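Local structure of copper-transporting ATPase PAA1, chloroplastic (5LBD) at residues Pro5-Val10 / Ala126-Glu131; Val84-Leu89 / Ser114-Gly119. The protein pumps monovalent copper across the plastid envelope into the stroma at the expense of ATP, this chain being its nucleotide-binding (N) domain. The protein carries 2 engineered substitutions. All coordinates share one frame; numbering follows the deposited sequence.

How the contacts relate
Both contacts pair neighbouring strands of the antiparallel sheet of the N domain, and they meet where strand 123-130 runs beside 115-120: I128 N lies 2.8 Å from V116 O, a probable hydrogen bond. Contact 1 joins an outermost strand, 7-11, to the C-terminal strand and is only partly buried. A salt-bridge network lies on one side, with V7, V10, I128 and F130 on the other. Contact 2, closer to the centre of the chain, is buried and carries no salt bridge; glycines, aliphatic side chains and one tyrosine ring make it. Helix 26-37 packs against V10 and A126 in contact 1 and V84, V86 and I118 in contact 2.

Contact 1. Residues Pro5-Val10 / Ala126-Glu131; sequences PVVTEV and AVIRFE
T8 and E9 both face R129, forming a classic beta bulge in the antiparallel pairing of strand 7-10 with strand 126-130, at one margin of the N-domain sheet. The R129 carbonyl oxygen absorbs the extra residue: T8 N reaches R129 O at 2.8 Å in a nearly straight bond (174°), and E9 N and T8 OG1 add weak bonds to the same oxygen. Beyond the bulge R129 N donates to E9 O; before it, V6 N donates to O of the C-terminal carboxylate of E131, and E131 N returns a bond to V6 O. The side chains of E9 and R129 share one face of the sheet. With CG anti to the backbone N (chi1 -171°) and an extended chain beyond, E9 brings OE1 to the edge of the guanidinium, 2.9 Å from R129 NE. The bond lies near the guanidinium plane, yet the carboxylate stands almost perpendicular to it (89°). R129, bent at chi3, also offers NH2 to the anti lone pair of E131 OE2 at 3.0 Å. One guanidinium thus bridges two carboxylates, and its charge probably offsets the repulsion between E9 OE1 and E131 OE2, 6.6 Å apart. T8 OG1 lies over one guanidinium face, offset toward the rim, while the T8 side chain crosses that of E131 at about a right angle, with T8 CG2 3.5 Å from E131 CG. The side chains of V7, V10, I128 and F130 pack as an apolar group. V7 splits its branches, CG1 against CG2 of I128 and CG2 obliquely against the F130 ring, 3.5 Å from F130 CE2. V10 CG2 lies near I128 CG1, with V29 and L30 of helix 26-37 packed on V10; V44 and I48 of helix 43-52 meet F130. On the N-terminal side of the bulge, V6 O receives a CA-H...O contact from F130 CA at 3.1 Å.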
# COMPACT_ATOMS: atom_id res chain seq x y z
N PRO A 5 8.74 -9.12 9.42
CA PRO A 5 7.85 -9.19 8.25
C PRO A 5 8.60 -8.94 6.96
O PRO A 5 9.47 -8.06 6.87
CB PRO A 5 6.81 -8.09 8.52
CG PRO A 5 7.42 -7.22 9.55
CD PRO A 5 8.33 -8.07 10.36
N VAL A 6 8.26 -9.74 5.95
CA VAL A 6 8.81 -9.59 4.60
C VAL A 6 7.66 -9.70 3.61
O VAL A 6 6.79 -10.57 3.74
CB VAL A 6 9.89 -10.64 4.31
CG1 VAL A 6 10.60 -10.31 3.01
CG2 VAL A 6 10.88 -10.73 5.45
N VAL A 7 7.68 -8.83 2.59
CA VAL A 7 6.72 -8.94 1.51
C VAL A 7 6.94 -10.27 0.81
O VAL A 7 8.07 -10.62 0.45
CB VAL A 7 6.88 -7.77 0.54
CG1 VAL A 7 6.08 -8.00 -0.72
CG2 VAL A 7 6.45 -6.47 1.22
N THR A 8 5.86 -11.03 0.63
CA THR A 8 6.00 -12.28 -0.11
C THR A 8 5.24 -12.27 -1.43
O THR A 8 5.73 -12.81 -2.43
CB THR A 8 5.54 -13.47 0.74
OG1 THR A 8 4.18 -13.30 1.13
CG2 THR A 8 6.41 -13.58 1.97
N GLU A 9 4.07 -11.65 -1.46
CA GLU A 9 3.23 -11.71 -2.64
C GLU A 9 2.48 -10.40 -2.79
O GLU A 9 1.94 -9.86 -1.82
CB GLU A 9 2.25 -12.86 -2.56
CG GLU A 9 1.49 -13.10 -3.85
CD GLU A 9 0.57 -14.31 -3.78
OE1 GLU A 9 0.39 -14.84 -2.66
OE2 GLU A 9 0.04 -14.74 -4.83
N VAL A 10 2.44 -9.91 -4.02
CA VAL A 10 1.60 -8.78 -4.39
C VAL A 10 0.58 -9.30 -5.38
O VAL A 10 0.96 -9.86 -6.42
CB VAL A 10 2.41 -7.63 -4.99
CG1 VAL A 10 1.54 -6.46 -5.30
CG2 VAL A 10 3.52 -7.20 -4.01
N ALA A 126 -4.69 -3.62 -4.96
CA ALA A 126 -3.82 -4.74 -4.67
C ALA A 126 -4.01 -5.20 -3.24
O ALA A 126 -4.54 -4.49 -2.38
CB ALA A 126 -2.35 -4.36 -4.88
N VAL A 127 -3.54 -6.41 -2.98
CA VAL A 127 -3.34 -6.88 -1.62
C VAL A 127 -1.89 -7.33 -1.56
O VAL A 127 -1.36 -7.89 -2.52
CB VAL A 127 -4.35 -7.99 -1.22
CG1 VAL A 127 -4.26 -9.20 -2.13
CG2 VAL A 127 -4.15 -8.39 0.23
N ILE A 128 -1.23 -7.05 -0.45
CA ILE A 128 0.15 -7.48 -0.22
C ILE A 128 0.15 -8.46 0.94
O ILE A 128 -0.38 -8.15 2.02
CB ILE A 128 1.10 -6.30 0.07
CG1 ILE A 128 1.03 -5.26 -1.05
CG2 ILE A 128 2.53 -6.83 0.27
CD1 ILE A 128 1.76 -3.97 -0.73
N ARG A 129 0.76 -9.61 0.74
CA ARG A 129 0.92 -10.63 1.77
C ARG A 129 2.34 -10.61 2.31
O ARG A 129 3.30 -10.40 1.55
CB ARG A 129 0.62 -12.03 1.24
CG ARG A 129 -0.67 -12.17 0.49
CD ARG A 129 -1.06 -13.64 0.34
NE ARG A 129 0.09 -14.54 0.20
CZ ARG A 129 0.64 -15.23 1.19
NH1 ARG A 129 0.15 -15.14 2.42
NH2 ARG A 129 1.70 -16.01 0.96
N PHE A 130 2.46 -10.85 3.61
CA PHE A 130 3.72 -10.88 4.34
C PHE A 130 3.86 -12.21 5.06
O PHE A 130 2.88 -12.73 5.59
CB PHE A 130 3.78 -9.78 5.39
CG PHE A 130 3.60 -8.42 4.85
CD1 PHE A 130 2.35 -7.96 4.53
CD2 PHE A 130 4.68 -7.58 4.62
CE1 PHE A 130 2.16 -6.69 4.00
CE2 PHE A 130 4.48 -6.32 4.09
CZ PHE A 130 3.25 -5.87 3.79
N GLU A 131 5.08 -12.73 5.12
CA GLU A 131 5.37 -13.92 5.91
C GLU A 131 6.54 -13.62 6.85
O GLU A 131 7.03 -12.48 6.87
CB GLU A 131 5.70 -15.12 5.02
CG GLU A 131 4.54 -15.58 4.13
CD GLU A 131 4.93 -16.73 3.19
OE1 GLU A 131 6.05 -17.27 3.33
OE2 GLU A 131 4.12 -17.08 2.31
OXT GLU A 131 7.00 -14.48 7.60

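Contact 2. Residues Val84-Leu89 / Ser114-Gly119; sequences VTVGTL and SVVYIG
Y117 lays one face of its ring against L89, just past the end of strand 84-87, which pairs antiparallel with strand 115-119 inside the N-domain sheet of this P-type ATPase. T88, the N-cap of helix 89-94, bonds W91 N through OG1 at this strand-to-helix junction. L89 CB sits over the ring face, 4.0 Å from the Y117 centroid and 20° off its normal, a CH-pi contact. The L89 side chain, its CG swung opposite the backbone N (chi1 -179°), carries CD1 across the ring to within 3.9 Å of Y117 CD2. G87 O lies at the ring edge and accepts Y117 N at 2.7 Å; G87 N donates back to Y117 O. Replacing Y117 by an alanine would probably leave L89 CB and CD1 without their aromatic partner and open a gap at the start of helix 89-94. G119 pairs with T85 through two backbone bonds, and its N-H also reaches T85 OG1 weakly at 3.0 Å. V86 and I118 lie side by side, I118 CD1 3.8 Å from V86 CG1. Apart from the weak T85 OG1 bond, the side chains thus cohere across the pair by dispersion and CH-pi contact, without a salt bridge.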
# COMPACT_ATOMS: atom_id res chain seq x y z
N VAL A 84 -3.47 7.47 -2.23
CA VAL A 84 -2.97 6.11 -2.08
C VAL A 84 -3.17 5.71 -0.63
O VAL A 84 -2.66 6.38 0.27
CB VAL A 84 -1.49 5.99 -2.49
CG1 VAL A 84 -1.00 4.58 -2.24
CG2 VAL A 84 -1.31 6.36 -3.94
N THR A 85 -3.92 4.63 -0.40
CA THR A 85 -4.18 4.13 0.93
C THR A 85 -3.46 2.81 1.11
O THR A 85 -3.35 2.00 0.19
CB THR A 85 -5.67 3.91 1.18
OG1 THR A 85 -6.19 3.09 0.13
CG2 THR A 85 -6.37 5.23 1.20
N VAL A 86 -3.00 2.57 2.34
CA VAL A 86 -2.31 1.36 2.73
C VAL A 86 -2.88 0.94 4.07
O VAL A 86 -2.69 1.65 5.07
CB VAL A 86 -0.81 1.57 2.85
CG1 VAL A 86 -0.16 0.30 3.18
CG2 VAL A 86 -0.22 2.17 1.57
N GLY A 87 -3.59 -0.18 4.12
CA GLY A 87 -4.15 -0.60 5.39
C GLY A 87 -5.13 -1.73 5.29
O GLY A 87 -5.04 -2.57 4.39
N THR A 88 -6.01 -1.80 6.28
CA THR A 88 -7.01 -2.85 6.27
C THR A 88 -7.96 -2.68 5.10
O THR A 88 -8.10 -1.61 4.51
CB THR A 88 -7.86 -2.83 7.55
OG1 THR A 88 -8.60 -1.62 7.59
CG2 THR A 88 -7.02 -2.96 8.79
N LEU A 89 -8.69 -3.76 4.81
CA LEU A 89 -9.72 -3.69 3.78
C LEU A 89 -10.76 -2.63 4.14
O LEU A 89 -11.20 -1.86 3.27
CB LEU A 89 -10.36 -5.05 3.62
CG LEU A 89 -11.45 -5.16 2.55
CD1 LEU A 89 -10.88 -4.77 1.18
CD2 LEU A 89 -12.05 -6.54 2.50
N SER A 114 0.59 -11.54 7.90
CA SER A 114 -0.43 -10.51 7.76
C SER A 114 -0.58 -10.04 6.32
O SER A 114 0.18 -10.44 5.44
CB SER A 114 -0.11 -9.31 8.66
OG SER A 114 1.01 -8.60 8.18
N VAL A 115 -1.58 -9.19 6.08
CA VAL A 115 -1.83 -8.62 4.77
C VAL A 115 -2.17 -7.14 4.90
O VAL A 115 -2.66 -6.68 5.94
CB VAL A 115 -2.97 -9.32 3.99
CG1 VAL A 115 -2.79 -10.86 3.97
CG2 VAL A 115 -4.34 -8.96 4.53
N VAL A 116 -1.87 -6.39 3.87
CA VAL A 116 -2.38 -5.03 3.74
C VAL A 116 -3.00 -4.87 2.36
O VAL A 116 -2.64 -5.55 1.39
CB VAL A 116 -1.29 -3.97 3.99
CG1 VAL A 116 -0.60 -4.25 5.31
CG2 VAL A 116 -0.28 -3.93 2.88
N TYR A 117 -3.99 -3.99 2.29
CA TYR A 117 -4.66 -3.64 1.05
C TYR A 117 -4.19 -2.26 0.61
O TYR A 117 -3.88 -1.39 1.44
CB TYR A 117 -6.18 -3.66 1.23
CG TYR A 117 -6.73 -5.08 1.43
CD1 TYR A 117 -6.69 -5.68 2.65
CD2 TYR A 117 -7.18 -5.81 0.35
CE1 TYR A 117 -7.15 -6.98 2.84
CE2 TYR A 117 -7.67 -7.11 0.53
CZ TYR A 117 -7.64 -7.68 1.79
OH TYR A 117 -8.08 -8.95 2.02
N ILE A 118 -4.19 -2.06 -0.69
CA ILE A 118 -3.76 -0.84 -1.33
C ILE A 118 -4.91 -0.29 -2.15
O ILE A 118 -5.43 -0.97 -3.05
CB ILE A 118 -2.55 -1.07 -2.24
CG1 ILE A 118 -1.44 -1.85 -1.51
CG2 ILE A 118 -2.05 0.26 -2.73
CD1 ILE A 118 -0.98 -1.22 -0.24
N GLY A 119 -5.32 0.94 -1.84
CA GLY A 119 -6.25 1.66 -2.67
C GLY A 119 -5.54 2.77 -3.42
O GLY A 119 -4.59 3.39 -2.90